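Long-range contact in putative transcriptional regulator protein, LacI family (Rhizobium etli, PDB 3MIZ), which probably binds operator DNA as a dimeric repressor of the LacI family, with a periplasmic-binding-protein-like core expected to sense a small effector: residues A[115-127]-A[148-162]. Numbering follows the deposited sequence.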
ATOM      1  N   ASP A 115      -6.260  -2.122 -19.401  1.00 15.83           N
ATOM      2  CA  ASP A 115      -6.931  -3.171 -18.636  1.00 16.94           C
ATOM      3  C   ASP A 115      -7.508  -4.258 -19.530  1.00 16.20           C
ATOM      4  O   ASP A 115      -7.411  -5.447 -19.233  1.00 14.62           O
ATOM      5  CB  ASP A 115      -8.071  -2.569 -17.814  1.00 17.30           C
ATOM      6  CG  ASP A 115      -7.571  -1.726 -16.677  1.00 19.62           C
ATOM      7  OD1 ASP A 115      -7.486  -2.246 -15.550  1.00 19.40           O
ATOM      8  OD2 ASP A 115      -7.236  -0.552 -16.920  1.00 20.31           O
ATOM      9  N   TYR A 116      -8.128  -3.837 -20.619  1.00 16.96           N
ATOM     10  CA  TYR A 116      -8.744  -4.768 -21.550  1.00 15.22           C
ATOM     11  C   TYR A 116      -7.713  -5.725 -22.154  1.00 15.44           C
ATOM     12  O   TYR A 116      -7.901  -6.947 -22.150  1.00 14.47           O
ATOM     13  CB  TYR A 116      -9.458  -3.988 -22.660  1.00 15.65           C
ATOM     14  CG  TYR A 116     -10.343  -4.851 -23.527  1.00 15.72           C
ATOM     15  CD1 TYR A 116     -11.669  -5.088 -23.183  1.00 15.89           C
ATOM     16  CD2 TYR A 116      -9.842  -5.461 -24.674  1.00 18.00           C
ATOM     17  CE1 TYR A 116     -12.473  -5.915 -23.960  1.00 16.54           C
ATOM     18  CE2 TYR A 116     -10.639  -6.287 -25.456  1.00 16.88           C
ATOM     19  CZ  TYR A 116     -11.951  -6.509 -25.095  1.00 17.69           C
ATOM     20  OH  TYR A 116     -12.743  -7.331 -25.866  1.00 17.02           O
ATOM     21  N   GLN A 117      -6.622  -5.171 -22.670  1.00 15.78           N
ATOM     22  CA  GLN A 117      -5.579  -5.984 -23.277  1.00 15.19           C
ATOM     23  C   GLN A 117      -4.980  -6.943 -22.250  1.00 17.80           C
ATOM     24  O   GLN A 117      -4.777  -8.123 -22.537  1.00 15.15           O
ATOM     25  CB  GLN A 117      -4.489  -5.079 -23.863  1.00 18.14           C
ATOM     26  CG  GLN A 117      -3.149  -5.760 -24.131  1.00 18.90           C
ATOM     27  CD  GLN A 117      -2.236  -5.715 -22.927  1.00 20.62           C
ATOM     28  OE1 GLN A 117      -2.101  -4.676 -22.287  1.00 20.11           O
ATOM     29  NE2 GLN A 117      -1.590  -6.841 -22.615  1.00 18.26           N
ATOM     30  N   GLY A 118      -4.706  -6.427 -21.054  1.00 14.72           N
ATOM     31  CA  GLY A 118      -4.131  -7.251 -20.007  1.00 15.35           C
ATOM     32  C   GLY A 118      -5.007  -8.437 -19.650  1.00 14.99           C
ATOM     33  O   GLY A 118      -4.513  -9.561 -19.532  1.00 16.13           O
ATOM     34  N   ALA A 119      -6.306  -8.198 -19.478  1.00 13.56           N
ATOM     35  CA  ALA A 119      -7.233  -9.271 -19.126  1.00 15.34           C
ATOM     36  C   ALA A 119      -7.381 -10.241 -20.289  1.00 16.61           C
ATOM     37  O   ALA A 119      -7.554 -11.448 -20.089  1.00 13.12           O
ATOM     38  CB  ALA A 119      -8.593  -8.701 -18.736  1.00 17.23           C
ATOM     39  N   ARG A 120      -7.314  -9.705 -21.505  1.00 15.16           N
ATOM     40  CA  ARG A 120      -7.414 -10.525 -22.701  1.00 17.52           C
ATOM     41  C   ARG A 120      -6.239 -11.504 -22.749  1.00 15.10           C
ATOM     42  O   ARG A 120      -6.431 -12.702 -22.947  1.00 15.93           O
ATOM     43  CB  ARG A 120      -7.396  -9.640 -23.958  1.00 17.94           C
ATOM     44  CG  ARG A 120      -7.248 -10.409 -25.274  1.00 20.24           C
ATOM     45  CD  ARG A 120      -7.370  -9.490 -26.498  1.00 22.14           C
ATOM     46  NE  ARG A 120      -6.233  -8.579 -26.695  1.00 24.38           N
ATOM     47  CZ  ARG A 120      -6.346  -7.251 -26.781  1.00 26.49           C
ATOM     48  NH1 ARG A 120      -7.541  -6.682 -26.675  1.00 28.98           N
ATOM     49  NH2 ARG A 120      -5.280  -6.486 -27.001  1.00 19.78           N
ATOM     50  N   ASP A 121      -5.029 -10.990 -22.568  1.00 15.70           N
ATOM     51  CA  ASP A 121      -3.840 -11.831 -22.625  1.00 16.75           C
ATOM     52  C   ASP A 121      -3.770 -12.849 -21.498  1.00 18.99           C
ATOM     53  O   ASP A 121      -3.257 -13.955 -21.682  1.00 19.95           O
ATOM     54  CB  ASP A 121      -2.583 -10.967 -22.621  1.00 16.46           C
ATOM     55  CG  ASP A 121      -2.415 -10.191 -23.909  1.00 20.23           C
ATOM     56  OD1 ASP A 121      -3.027 -10.595 -24.923  1.00 20.38           O
ATOM     57  OD2 ASP A 121      -1.669  -9.196 -23.913  1.00 19.70           O
ATOM     58  N   LEU A 122      -4.293 -12.480 -20.336  1.00 17.29           N
ATOM     59  CA  LEU A 122      -4.287 -13.364 -19.181  1.00 17.14           C
ATOM     60  C   LEU A 122      -5.304 -14.481 -19.409  1.00 16.06           C
ATOM     61  O   LEU A 122      -5.065 -15.633 -19.051  1.00 14.58           O
ATOM     62  CB  LEU A 122      -4.626 -12.552 -17.928  1.00 19.57           C
ATOM     63  CG  LEU A 122      -4.177 -13.035 -16.553  1.00 24.21           C
ATOM     64  CD1 LEU A 122      -2.742 -13.527 -16.586  1.00 23.37           C
ATOM     65  CD2 LEU A 122      -4.322 -11.876 -15.581  1.00 25.57           C
ATOM     66  N   THR A 123      -6.429 -14.145 -20.036  1.00 13.86           N
ATOM     67  CA  THR A 123      -7.456 -15.145 -20.308  1.00 15.40           C
ATOM     68  C   THR A 123      -6.929 -16.119 -21.374  1.00 17.57           C
ATOM     69  O   THR A 123      -7.090 -17.336 -21.250  1.00 18.64           O
ATOM     70  CB  THR A 123      -8.776 -14.476 -20.785  1.00 17.62           C
ATOM     71  OG1 THR A 123      -9.268 -13.608 -19.752  1.00 18.27           O
ATOM     72  CG2 THR A 123      -9.844 -15.532 -21.090  1.00 16.70           C
ATOM     73  N   ARG A 124      -6.278 -15.589 -22.405  1.00 17.35           N
ATOM     74  CA  ARG A 124      -5.718 -16.439 -23.463  1.00 17.57           C
ATOM     75  C   ARG A 124      -4.636 -17.358 -22.882  1.00 17.41           C
ATOM     76  O   ARG A 124      -4.464 -18.503 -23.324  1.00 15.91           O
ATOM     77  CB  ARG A 124      -5.104 -15.580 -24.573  1.00 21.22           C
ATOM     78  CG  ARG A 124      -6.105 -14.755 -25.380  1.00 23.98           C
ATOM     79  CD  ARG A 124      -5.370 -13.782 -26.291  1.00 27.48           C
ATOM     80  NE  ARG A 124      -4.394 -14.451 -27.154  1.00 29.84           N
ATOM     81  CZ  ARG A 124      -4.667 -14.955 -28.355  1.00 33.77           C
ATOM     82  NH1 ARG A 124      -5.893 -14.874 -28.855  1.00 34.40           N
ATOM     83  NH2 ARG A 124      -3.703 -15.533 -29.065  1.00 34.95           N
ATOM     84  N   TYR A 125      -3.895 -16.842 -21.909  1.00 17.37           N
ATOM     85  CA  TYR A 125      -2.840 -17.610 -21.250  1.00 18.29           C
ATOM     86  C   TYR A 125      -3.432 -18.907 -20.691  1.00 17.97           C
ATOM     87  O   TYR A 125      -2.894 -19.994 -20.906  1.00 16.76           O
ATOM     88  CB  TYR A 125      -2.215 -16.773 -20.127  1.00 19.77           C
ATOM     89  CG  TYR A 125      -1.213 -17.519 -19.273  1.00 23.02           C
ATOM     90  CD1 TYR A 125      -1.626 -18.265 -18.170  1.00 24.37           C
ATOM     91  CD2 TYR A 125       0.147 -17.487 -19.573  1.00 23.88           C
ATOM     92  CE1 TYR A 125      -0.711 -18.961 -17.385  1.00 26.10           C
ATOM     93  CE2 TYR A 125       1.074 -18.182 -18.793  1.00 26.13           C
ATOM     94  CZ  TYR A 125       0.639 -18.914 -17.703  1.00 26.62           C
ATOM     95  OH  TYR A 125       1.552 -19.599 -16.931  1.00 27.15           O
ATOM     96  N   LEU A 126      -4.548 -18.784 -19.982  1.00 14.45           N
ATOM     97  CA  LEU A 126      -5.213 -19.942 -19.410  1.00 15.85           C
ATOM     98  C   LEU A 126      -5.767 -20.861 -20.499  1.00 16.82           C
ATOM     99  O   LEU A 126      -5.603 -22.078 -20.425  1.00 16.06           O
ATOM    100  CB  LEU A 126      -6.331 -19.489 -18.471  1.00 13.86           C
ATOM    101  CG  LEU A 126      -5.816 -18.814 -17.196  1.00 11.73           C
ATOM    102  CD1 LEU A 126      -6.967 -18.224 -16.397  1.00 11.14           C
ATOM    103  CD2 LEU A 126      -5.044 -19.849 -16.355  1.00 10.91           C
ATOM    104  N   LEU A 127      -6.409 -20.279 -21.511  1.00 16.89           N
ATOM    105  CA  LEU A 127      -6.987 -21.059 -22.615  1.00 18.27           C
ATOM    106  C   LEU A 127      -5.939 -21.880 -23.358  1.00 20.60           C
ATOM    107  O   LEU A 127      -6.204 -23.012 -23.782  1.00 19.67           O
ATOM    108  CB  LEU A 127      -7.696 -20.129 -23.609  1.00 18.71           C
ATOM    109  CG  LEU A 127      -8.866 -19.329 -23.038  1.00 18.64           C
ATOM    110  CD1 LEU A 127      -9.409 -18.357 -24.090  1.00 21.09           C
ATOM    111  CD2 LEU A 127      -9.955 -20.293 -22.581  1.00 18.86           C
ATOM    112  N   LEU A 148     -13.827  -3.286 -17.473  1.00 13.82           N
ATOM    113  CA  LEU A 148     -13.092  -3.530 -18.713  1.00 13.64           C
ATOM    114  C   LEU A 148     -12.387  -4.884 -18.686  1.00 14.17           C
ATOM    115  O   LEU A 148     -12.302  -5.556 -19.704  1.00 12.98           O
ATOM    116  CB  LEU A 148     -12.060  -2.434 -18.954  1.00 13.38           C
ATOM    117  CG  LEU A 148     -12.639  -1.044 -19.219  1.00 13.41           C
ATOM    118  CD1 LEU A 148     -11.501  -0.051 -19.419  1.00 13.54           C
ATOM    119  CD2 LEU A 148     -13.532  -1.095 -20.448  1.00 14.03           C
ATOM    120  N   ARG A 149     -11.873  -5.280 -17.528  1.00 12.76           N
ATOM    121  CA  ARG A 149     -11.198  -6.570 -17.421  1.00 14.38           C
ATOM    122  C   ARG A 149     -12.217  -7.691 -17.612  1.00 15.28           C
ATOM    123  O   ARG A 149     -11.913  -8.731 -18.204  1.00 14.91           O
ATOM    124  CB  ARG A 149     -10.518  -6.699 -16.055  1.00 13.20           C
ATOM    125  CG  ARG A 149      -9.468  -5.631 -15.831  1.00 14.59           C
ATOM    126  CD  ARG A 149      -8.919  -5.643 -14.416  1.00 14.73           C
ATOM    127  NE  ARG A 149      -8.090  -4.465 -14.186  1.00 13.60           N
ATOM    128  CZ  ARG A 149      -7.474  -4.195 -13.042  1.00 15.71           C
ATOM    129  NH1 ARG A 149      -7.588  -5.018 -12.006  1.00 15.81           N
ATOM    130  NH2 ARG A 149      -6.744  -3.094 -12.936  1.00 18.34           N
ATOM    131  N   LEU A 150     -13.426  -7.469 -17.112  1.00 15.19           N
ATOM    132  CA  LEU A 150     -14.498  -8.449 -17.233  1.00 16.88           C
ATOM    133  C   LEU A 150     -14.977  -8.504 -18.683  1.00 17.74           C
ATOM    134  O   LEU A 150     -15.283  -9.581 -19.207  1.00 16.24           O
ATOM    135  CB  LEU A 150     -15.662  -8.085 -16.307  1.00 16.11           C
ATOM    136  CG  LEU A 150     -16.916  -8.961 -16.440  1.00 20.36           C
ATOM    137  CD1 LEU A 150     -16.593 -10.420 -16.089  1.00 17.24           C
ATOM    138  CD2 LEU A 150     -17.999  -8.417 -15.530  1.00 20.67           C
ATOM    139  N   ASP A 151     -15.038  -7.345 -19.334  1.00 15.33           N
ATOM    140  CA  ASP A 151     -15.458  -7.308 -20.734  1.00 15.49           C
ATOM    141  C   ASP A 151     -14.499  -8.172 -21.550  1.00 14.51           C
ATOM    142  O   ASP A 151     -14.913  -8.907 -22.450  1.00 14.68           O
ATOM    143  CB  ASP A 151     -15.409  -5.887 -21.299  1.00 16.55           C
ATOM    144  CG  ASP A 151     -16.520  -4.989 -20.774  1.00 18.83           C
ATOM    145  OD1 ASP A 151     -17.562  -5.498 -20.296  1.00 21.26           O
ATOM    146  OD2 ASP A 151     -16.346  -3.755 -20.869  1.00 19.56           O
ATOM    147  N   ALA A 152     -13.212  -8.069 -21.230  1.00 16.14           N
ATOM    148  CA  ALA A 152     -12.177  -8.818 -21.941  1.00 17.99           C
ATOM    149  C   ALA A 152     -12.324 -10.309 -21.706  1.00 18.46           C
ATOM    150  O   ALA A 152     -12.222 -11.103 -22.636  1.00 19.51           O
ATOM    151  CB  ALA A 152     -10.799  -8.363 -21.501  1.00 17.20           C
ATOM    152  N   PHE A 153     -12.555 -10.685 -20.457  1.00 18.66           N
ATOM    153  CA  PHE A 153     -12.714 -12.089 -20.105  1.00 19.85           C
ATOM    154  C   PHE A 153     -13.883 -12.686 -20.882  1.00 22.59           C
ATOM    155  O   PHE A 153     -13.769 -13.768 -21.462  1.00 20.89           O
ATOM    156  CB  PHE A 153     -12.963 -12.220 -18.601  1.00 17.00           C
ATOM    157  CG  PHE A 153     -13.221 -13.626 -18.145  1.00 17.04           C
ATOM    158  CD1 PHE A 153     -12.243 -14.606 -18.277  1.00 16.69           C
ATOM    159  CD2 PHE A 153     -14.442 -13.971 -17.575  1.00 14.80           C
ATOM    160  CE1 PHE A 153     -12.480 -15.916 -17.843  1.00 16.58           C
ATOM    161  CE2 PHE A 153     -14.686 -15.274 -17.140  1.00 17.47           C
ATOM    162  CZ  PHE A 153     -13.703 -16.246 -17.274  1.00 13.93           C
ATOM    163  N   ARG A 154     -15.002 -11.970 -20.896  1.00 22.60           N
ATOM    164  CA  ARG A 154     -16.189 -12.438 -21.599  1.00 25.23           C
ATOM    165  C   ARG A 154     -15.979 -12.661 -23.091  1.00 24.58           C
ATOM    166  O   ARG A 154     -16.308 -13.727 -23.603  1.00 28.08           O
ATOM    167  CB  ARG A 154     -17.356 -11.463 -21.399  1.00 25.89           C
ATOM    168  CG  ARG A 154     -17.993 -11.497 -20.021  1.00 30.60           C
ATOM    169  CD  ARG A 154     -19.096 -10.447 -19.934  1.00 33.97           C
ATOM    170  NE  ARG A 154     -19.678 -10.337 -18.599  1.00 36.98           N
ATOM    171  CZ  ARG A 154     -20.469 -11.248 -18.044  1.00 37.50           C
ATOM    172  NH1 ARG A 154     -20.782 -12.352 -18.709  1.00 38.70           N
ATOM    173  NH2 ARG A 154     -20.949 -11.053 -16.825  1.00 36.74           N
ATOM    174  N   ARG A 155     -15.444 -11.672 -23.800  1.00 25.57           N
ATOM    175  CA  ARG A 155     -15.239 -11.844 -25.236  1.00 26.74           C
ATOM    176  C   ARG A 155     -14.093 -12.783 -25.608  1.00 26.17           C
ATOM    177  O   ARG A 155     -14.203 -13.535 -26.576  1.00 24.24           O
ATOM    178  CB  ARG A 155     -15.005 -10.508 -25.941  1.00 27.97           C
ATOM    179  CG  ARG A 155     -14.835 -10.685 -27.460  1.00 31.18           C
ATOM    180  CD  ARG A 155     -14.502  -9.388 -28.171  1.00 31.97           C
ATOM    181  NE  ARG A 155     -14.135  -9.594 -29.574  1.00 32.12           N
ATOM    182  CZ  ARG A 155     -14.958 -10.038 -30.522  1.00 32.96           C
ATOM    183  NH1 ARG A 155     -16.221 -10.338 -30.239  1.00 32.10           N
ATOM    184  NH2 ARG A 155     -14.520 -10.165 -31.767  1.00 30.39           N
ATOM    185  N   THR A 156     -12.996 -12.741 -24.861  1.00 24.93           N
ATOM    186  CA  THR A 156     -11.868 -13.606 -25.183  1.00 25.07           C
ATOM    187  C   THR A 156     -12.282 -15.059 -25.074  1.00 24.71           C
ATOM    188  O   THR A 156     -11.915 -15.885 -25.918  1.00 24.16           O
ATOM    189  CB  THR A 156     -10.672 -13.342 -24.260  1.00 25.84           C
ATOM    190  OG1 THR A 156     -11.066 -13.525 -22.896  1.00 29.98           O
ATOM    191  CG2 THR A 156     -10.159 -11.926 -24.466  1.00 19.12           C
ATOM    192  N   THR A 157     -13.052 -15.373 -24.038  1.00 23.76           N
ATOM    193  CA  THR A 157     -13.517 -16.736 -23.852  1.00 26.05           C
ATOM    194  C   THR A 157     -14.513 -17.110 -24.949  1.00 27.10           C
ATOM    195  O   THR A 157     -14.549 -18.256 -25.391  1.00 27.34           O
ATOM    196  CB  THR A 157     -14.166 -16.937 -22.461  1.00 27.06           C
ATOM    197  OG1 THR A 157     -14.689 -18.267 -22.368  1.00 31.45           O
ATOM    198  CG2 THR A 157     -15.284 -15.945 -22.227  1.00 22.74           C
ATOM    199  N   SER A 158     -15.320 -16.151 -25.399  1.00 27.36           N
ATOM    200  CA  SER A 158     -16.287 -16.443 -26.460  1.00 27.92           C
ATOM    201  C   SER A 158     -15.582 -16.598 -27.803  1.00 27.82           C
ATOM    202  O   SER A 158     -15.917 -17.480 -28.591  1.00 29.18           O
ATOM    203  CB  SER A 158     -17.348 -15.341 -26.556  1.00 30.43           C
ATOM    204  OG  SER A 158     -18.381 -15.540 -25.601  1.00 32.55           O
ATOM    205  N   GLU A 159     -14.600 -15.738 -28.054  1.00 28.18           N
ATOM    206  CA  GLU A 159     -13.835 -15.773 -29.296  1.00 29.66           C
ATOM    207  C   GLU A 159     -13.094 -17.110 -29.415  1.00 29.28           C
ATOM    208  O   GLU A 159     -12.833 -17.599 -30.521  1.00 29.25           O
ATOM    209  CB  GLU A 159     -12.834 -14.609 -29.315  1.00 33.72           C
ATOM    210  CG  GLU A 159     -11.967 -14.518 -30.562  1.00 39.30           C
ATOM    211  CD  GLU A 159     -11.007 -13.332 -30.519  1.00 43.63           C
ATOM    212  OE1 GLU A 159     -10.195 -13.252 -29.569  1.00 44.43           O
ATOM    213  OE2 GLU A 159     -11.062 -12.482 -31.436  1.00 45.17           O
ATOM    214  N   PHE A 160     -12.761 -17.697 -28.270  1.00 27.95           N
ATOM    215  CA  PHE A 160     -12.059 -18.977 -28.245  1.00 27.08           C
ATOM    216  C   PHE A 160     -13.037 -20.121 -28.473  1.00 28.11           C
ATOM    217  O   PHE A 160     -12.699 -21.121 -29.106  1.00 29.64           O
ATOM    218  CB  PHE A 160     -11.355 -19.187 -26.901  1.00 25.82           C
ATOM    219  CG  PHE A 160     -10.584 -20.478 -26.819  1.00 25.46           C
ATOM    220  CD1 PHE A 160      -9.346 -20.604 -27.436  1.00 25.48           C
ATOM    221  CD2 PHE A 160     -11.107 -21.571 -26.144  1.00 24.59           C
ATOM    222  CE1 PHE A 160      -8.637 -21.807 -27.380  1.00 27.14           C
ATOM    223  CE2 PHE A 160     -10.409 -22.779 -26.081  1.00 24.76           C
ATOM    224  CZ  PHE A 160      -9.173 -22.896 -26.700  1.00 24.61           C
ATOM    225  N   GLY A 161     -14.250 -19.984 -27.946  1.00 28.54           N
ATOM    226  CA  GLY A 161     -15.229 -21.034 -28.140  1.00 29.53           C
ATOM    227  C   GLY A 161     -16.020 -21.406 -26.907  1.00 29.89           C
ATOM    228  O   GLY A 161     -17.095 -21.988 -27.022  1.00 30.21           O
ATOM    229  N   LEU A 162     -15.501 -21.080 -25.727  1.00 29.60           N
ATOM    230  CA  LEU A 162     -16.205 -21.404 -24.492  1.00 30.50           C
ATOM    231  C   LEU A 162     -17.522 -20.649 -24.424  1.00 32.02           C
ATOM    232  O   LEU A 162     -17.664 -19.577 -25.013  1.00 30.88           O
ATOM    233  CB  LEU A 162     -15.354 -21.049 -23.270  1.00 30.85           C
ATOM    234  CG  LEU A 162     -13.990 -21.731 -23.133  1.00 31.54           C
ATOM    235  CD1 LEU A 162     -13.362 -21.327 -21.809  1.00 28.94           C
ATOM    236  CD2 LEU A 162     -14.151 -23.247 -23.206  1.00 32.45           C
TER
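Arg149 takes hold of Asp115 side-on: NE and NH2 both donate to the single oxygen OD1, NE at 2.7 Å on OD1's anti lone pair and NH2 nearly in line with the C-O bond. Carboxylate and guanidinium lie almost in one plane, 15° apart, and the other oxygen, OD2, forms a salt bridge with Arg81. A leucine in place of Arg149 would probably leave this buried carboxylate with Arg81 but without its two-pronged mate, and Gly204 O without the bond from NH1. One turn on, helices 115-127 and 144-160 come together through small residues, Ala119 CB lying 3.6 Å from Ala152 CB. The same Ala152 methyl sits over one face of the Tyr116 ring, 3.9 Å from its centroid, a CH-pi contact; with Tyr116 CG anti to the backbone N (chi1 -169°), the ring is laid across Ala152, and its hydroxyl lies against Arg155 CD in van der Waals contact. Further along, Thr123 turns OG1 back to Ala119 O and presents CG2 to Thr156, while Phe153 brings its ring edge to Thr123 OG1 at 3.5 Å from CD1. At the far end Leu127 CB lies squarely over the Phe160 ring, 4.1 Å from the centroid, and Leu127 CD2 meets Leu162 CD1. The segment axes, 7.6 Å apart, cross at -39°. Helix 144-160 is the beta-alpha-beta crossover between parallel neighbouring strands 134-138 and 167-174, helix 115-127 beside it, as in periplasmic-binding-protein-like cores; Thr123 and Phe153 both pack on Met202 of strand 200-203.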